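Local coordinates for protein OHCU decarboxylase (Arabidopsis thaliana, PDB 2Q37) that catalyses, through this N-terminal OHCU decarboxylase domain of a bifunctional urate-degrading enzyme, the stereoselective decarboxylation of OHCU to (S)-allantoin, at residues E53-Y56 and T57-I61; M167-T170 and E171-A175. One frame throughout, in Å; residues are numbered along the deposited sequence.

Contact 1: residues E53-Y56 and T57-I61; sequences EAIY and TARDI
Successive turns of helix 51-64, in the all-helical OHCU decarboxylase domain, meet here through pairs three and four residues apart, chiefly Glu53 with Thr57, Ile55 with Arg59 and Tyr56 with Arg59. The carbonyl oxygen Glu53 O is gripped twice by one residue: Thr57 N bonds to it at 3.0 Å and the hydroxyl Thr57 OG1 at 2.9 Å, the two arriving from opposite faces of the carbonyl plane. Thr57 can do this because OG1 lies beside its own backbone N and anti to the carbonyl carbon (chi1 -61°), which folds the hydroxyl back onto the preceding turn. Arg59 N continues the helical ladder to Ile55 O at 3.0 Å in a nearly straight bond, and Asp60 N follows to Tyr56 O at 3.2 Å. Ala58 N is shared more loosely, with weak bonds to both Ala54 O and Ile55 O.

Arg59 sends an extended chain back along the helix, and its guanidinium comes to rest against Ile55 and Tyr56 of the earlier turn. Beyond the pair of segments its NH2 forms a salt bridge with Glu171 of helix 155-178, which probably helps to fix the rotation of the group. Tyr56 runs alongside Arg59, the ring and guanidinium planes turned 38° apart, with Arg59 NH1 at the ring edge, 3.7 Å from Tyr56 CD1, rather than over the ring face. The methyl Ile55 CG2 instead lies over the centre of one guanidinium face, 3.8 Å from Arg59 CZ.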
loop_
_atom_site.group_PDB
_atom_site.type_symbol
_atom_site.label_atom_id
_atom_site.label_comp_id
_atom_site.label_asym_id
_atom_site.label_seq_id
_atom_site.Cartn_x
_atom_site.Cartn_y
_atom_site.Cartn_z
ATOM N N GLU A 53 -19.654 16.606 11.603
ATOM C CA GLU A 53 -19.789 16.132 10.231
ATOM C C GLU A 53 -18.430 16.147 9.538
ATOM O O GLU A 53 -18.172 15.359 8.629
ATOM C CB GLU A 53 -20.784 17.004 9.461
ATOM C CG GLU A 53 -22.246 16.609 9.636
ATOM C CD GLU A 53 -23.201 17.708 9.174
ATOM O OE1 GLU A 53 -23.178 18.797 9.792
ATOM O OE2 GLU A 53 -23.965 17.489 8.200
ATOM N N ALA A 54 -17.564 17.050 9.983
ATOM C CA ALA A 54 -16.234 17.166 9.415
ATOM C C ALA A 54 -15.451 15.892 9.715
ATOM O O ALA A 54 -14.695 15.416 8.876
ATOM C CB ALA A 54 -15.524 18.369 9.999
ATOM N N ILE A 55 -15.634 15.348 10.915
ATOM C CA ILE A 55 -14.950 14.125 11.320
ATOM C C ILE A 55 -15.358 12.980 10.387
ATOM O O ILE A 55 -14.503 12.322 9.785
ATOM C CB ILE A 55 -15.311 13.732 12.782
ATOM C CG1 ILE A 55 -14.971 14.878 13.742
ATOM C CG2 ILE A 55 -14.543 12.470 13.200
ATOM C CD1 ILE A 55 -13.505 14.970 14.148
ATOM N N TYR A 56 -16.669 12.760 10.268
ATOM C CA TYR A 56 -17.224 11.702 9.427
ATOM C C TYR A 56 -16.845 11.818 7.948
ATOM O O TYR A 56 -16.636 10.810 7.265
ATOM C CB TYR A 56 -18.749 11.680 9.540
ATOM C CG TYR A 56 -19.272 11.547 10.948
ATOM C CD1 TYR A 56 -18.520 10.914 11.934
ATOM C CD2 TYR A 56 -20.528 12.052 11.292
ATOM C CE1 TYR A 56 -18.997 10.787 13.228
ATOM C CE2 TYR A 56 -21.021 11.932 12.586
ATOM C CZ TYR A 56 -20.248 11.299 13.548
ATOM O OH TYR A 56 -20.715 11.182 14.833
ATOM N N THR A 57 -16.773 13.043 7.448
ATOM C CA THR A 57 -16.421 13.255 6.056
ATOM C C THR A 57 -14.926 13.010 5.866
ATOM O O THR A 57 -14.461 12.683 4.768
ATOM C CB THR A 57 -16.769 14.691 5.639
ATOM O OG1 THR A 57 -18.181 14.879 5.784
ATOM C CG2 THR A 57 -16.350 14.966 4.201
ATOM N N ALA A 58 -14.173 13.163 6.947
ATOM C CA ALA A 58 -12.739 12.971 6.888
ATOM C C ALA A 58 -12.455 11.478 6.833
ATOM O O ALA A 58 -11.670 11.012 6.011
ATOM C CB ALA A 58 -12.078 13.600 8.104
ATOM N N ARG A 59 -13.114 10.726 7.702
ATOM C CA ARG A 59 -12.912 9.295 7.727
ATOM C C ARG A 59 -13.295 8.614 6.418
ATOM O O ARG A 59 -12.600 7.705 5.967
ATOM C CB ARG A 59 -13.711 8.668 8.855
ATOM C CG ARG A 59 -13.256 9.065 10.228
ATOM C CD ARG A 59 -14.099 8.320 11.229
ATOM N NE ARG A 59 -13.754 8.607 12.613
ATOM C CZ ARG A 59 -14.653 8.727 13.582
ATOM N NH1 ARG A 59 -15.945 8.593 13.318
ATOM N NH2 ARG A 59 -14.264 8.971 14.814
ATOM N N ASP A 60 -14.395 9.040 5.800
ATOM C CA ASP A 60 -14.814 8.396 4.563
ATOM C C ASP A 60 -13.831 8.684 3.444
ATOM O O ASP A 60 -13.494 7.795 2.659
ATOM C CB ASP A 60 -16.224 8.830 4.158
ATOM C CG ASP A 60 -16.801 7.957 3.048
ATOM O OD1 ASP A 60 -17.331 6.861 3.373
ATOM O OD2 ASP A 60 -16.707 8.348 1.855
ATOM N N ILE A 61 -13.363 9.919 3.366
ATOM C CA ILE A 61 -12.402 10.269 2.343
ATOM C C ILE A 61 -11.096 9.489 2.575
ATOM O O ILE A 61 -10.512 8.921 1.645
ATOM C CB ILE A 61 -12.106 11.764 2.384
ATOM C CG1 ILE A 61 -13.346 12.534 1.937
ATOM C CG2 ILE A 61 -10.886 12.092 1.520
ATOM C CD1 ILE A 61 -13.217 14.046 2.090
#

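Contact 2: residues M167-T170 and E171-A175; sequences MKIT and ELRMA. With 3AL (1-[(4S)-2,5-dioxoimidazolidin-4-yl]urea), chain B.
Glu171, Leu172, Arg173 and Met174 each turn a backbone N-H back to the carbonyl four residues earlier, on Met167, Lys168, Ile169 and Thr170, making regular alpha-helical turns with Glu171 N to Met167 O at 2.9 Å. Selenomethionine Met167, doubling back through its outer torsions, lies nearly perpendicular to Glu171 and brings its methyl CE to 3.7 Å from Glu171 CG. The same CE meets CE of selenomethionine Met174 at 4.1 Å, on the side that packs against helix 51-64. The carboxylate of Glu171 has its partner, Arg59, on that helix.

Ile169 and Arg173 run side by side in the same direction on the side that faces the bound (S)-allantoin. With CG1 beside the backbone N (chi1 -70°), Ile169 leaves CG2 anti to that N and lying over one face of the Arg173 guanidinium, off centre and 3.5 Å from Arg173 NE. The other branch of Ile169 carries CD1 to 3.2 Å from N9 of the ligand. Arg173, drawn out straight as far as NE, ends with NH2 3.7 Å from N7 of the ligand and in a salt bridge with Glu100, which itself hydrogen-bonds the ligand. A leucine in place of Arg173 would probably leave Glu100 without its salt-bridge mate, freer to turn away from the ligand, and strip Ile169 CG2 of the flat group it packs on. This face of helix 155-178 thus forms a wall of the OHCU decarboxylase active site, the pocket that also holds the proton donor His78.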
loop_
_atom_site.group_PDB
_atom_site.type_symbol
_atom_site.label_atom_id
_atom_site.label_comp_id
_atom_site.label_asym_id
_atom_site.label_seq_id
_atom_site.Cartn_x
_atom_site.Cartn_y
_atom_site.Cartn_z
HETATM N N MSE A 167 -5.462 8.110 11.180
HETATM C CA MSE A 167 -6.771 8.731 11.226
HETATM C C MSE A 167 -7.077 9.200 12.632
HETATM O O MSE A 167 -7.678 10.252 12.814
HETATM C CB MSE A 167 -7.849 7.757 10.765
HETATM C CG MSE A 167 -9.222 8.388 10.642
HETATM SE SE MSE A 167 -9.309 9.815 9.308
HETATM C CE MSE A 167 -9.711 11.337 10.493
ATOM N N LYS A 168 -6.679 8.421 13.632
ATOM C CA LYS A 168 -6.923 8.842 15.004
ATOM C C LYS A 168 -6.174 10.160 15.296
ATOM O O LYS A 168 -6.718 11.059 15.925
ATOM C CB LYS A 168 -6.479 7.764 16.000
ATOM C CG LYS A 168 -7.326 6.491 15.985
ATOM C CD LYS A 168 -7.018 5.642 17.210
ATOM C CE LYS A 168 -6.636 4.232 16.833
ATOM N NZ LYS A 168 -6.260 3.426 18.031
ATOM N N ILE A 169 -4.935 10.261 14.823
ATOM C CA ILE A 169 -4.111 11.444 15.026
ATOM C C ILE A 169 -4.795 12.654 14.397
ATOM O O ILE A 169 -4.838 13.743 14.979
ATOM C CB ILE A 169 -2.735 11.279 14.352
ATOM C CG1 ILE A 169 -1.914 10.231 15.099
ATOM C CG2 ILE A 169 -2.021 12.633 14.297
ATOM C CD1 ILE A 169 -0.666 9.770 14.371
ATOM N N THR A 170 -5.312 12.431 13.194
ATOM C CA THR A 170 -5.987 13.445 12.437
ATOM C C THR A 170 -7.231 13.896 13.173
ATOM O O THR A 170 -7.460 15.094 13.289
ATOM C CB THR A 170 -6.314 12.918 11.031
ATOM O OG1 THR A 170 -5.104 12.889 10.258
ATOM C CG2 THR A 170 -7.335 13.788 10.334
ATOM N N GLU A 171 -8.016 12.952 13.693
ATOM C CA GLU A 171 -9.236 13.289 14.439
ATOM C C GLU A 171 -8.908 14.137 15.653
ATOM O O GLU A 171 -9.643 15.058 16.009
ATOM C CB GLU A 171 -9.923 12.042 14.962
ATOM C CG GLU A 171 -10.820 11.321 13.998
ATOM C CD GLU A 171 -11.428 10.096 14.657
ATOM O OE1 GLU A 171 -12.072 10.283 15.719
ATOM O OE2 GLU A 171 -11.251 8.969 14.126
ATOM N N LEU A 172 -7.807 13.775 16.294
ATOM C CA LEU A 172 -7.305 14.429 17.487
ATOM C C LEU A 172 -6.970 15.883 17.189
ATOM O O LEU A 172 -7.274 16.781 17.982
ATOM C CB LEU A 172 -6.050 13.688 17.952
ATOM C CG LEU A 172 -5.830 13.515 19.451
ATOM C CD1 LEU A 172 -5.237 14.784 20.035
ATOM C CD2 LEU A 172 -7.160 13.151 20.125
ATOM N N ARG A 173 -6.342 16.105 16.038
ATOM C CA ARG A 173 -5.947 17.437 15.626
ATOM C C ARG A 173 -7.101 18.262 15.086
ATOM O O ARG A 173 -7.050 19.488 15.117
ATOM C CB ARG A 173 -4.839 17.359 14.580
ATOM C CG ARG A 173 -3.563 16.769 15.130
ATOM C CD ARG A 173 -2.491 16.664 14.089
ATOM N NE ARG A 173 -1.303 16.063 14.670
ATOM C CZ ARG A 173 -0.143 15.911 14.036
ATOM N NH1 ARG A 173 -0.012 16.318 12.779
ATOM N NH2 ARG A 173 0.894 15.373 14.677
HETATM N N MSE A 174 -8.138 17.604 14.585
HETATM C CA MSE A 174 -9.282 18.332 14.052
HETATM C C MSE A 174 -10.100 18.890 15.205
HETATM O O MSE A 174 -10.695 19.958 15.099
HETATM C CB MSE A 174 -10.158 17.421 13.192
HETATM C CG MSE A 174 -9.458 16.849 11.965
HETATM SE SE MSE A 174 -10.688 16.115 10.643
HETATM C CE MSE A 174 -11.531 14.770 11.726
ATOM N N ALA A 175 -10.133 18.150 16.304
ATOM C CA ALA A 175 -10.871 18.593 17.465
ATOM C C ALA A 175 -10.206 19.874 17.968
ATOM O O ALA A 175 -10.879 20.807 18.406
ATOM C CB ALA A 175 -10.848 17.521 18.539
HETATM C C4 3AL B . 3.035 10.521 14.996
HETATM C C5 3AL B . 3.071 11.947 15.231
HETATM O O5 3AL B . 3.667 12.871 14.739
HETATM N N7 3AL B . 2.191 12.278 16.279
HETATM C C8 3AL B . 1.634 11.078 16.693
HETATM O O8 3AL B . 0.814 11.009 17.600
HETATM N N9 3AL B . 2.121 10.003 15.952
HETATM N N3 3AL B . 4.378 9.944 15.001
HETATM C C2 3AL B . 4.462 8.491 14.744
HETATM N N1 3AL B . 5.577 8.025 14.731
HETATM O O2 3AL B . 3.353 7.806 14.537
#

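Overall arrangement
The two contacts come in series along the chain, contact 1 on helix 51-64 and contact 2 on the long C-terminal helix 155-178, with centres about 11 Å apart within the same all-helical decarboxylase domain. Their helices pack directly: Arg59 NH2 and Glu171 OE1 are joined at 2.7 Å, while Ile55 and Ala58 of contact 1 rest on Met174 of contact 2. Residues 167-175 therefore have two working faces, one joined to helix 51-64 and the other lining the (S)-allantoin pocket. Contact 1 lies away from that pocket, farther from the chain centre, and packs on the side of helix 155-178 turned away from the ligand.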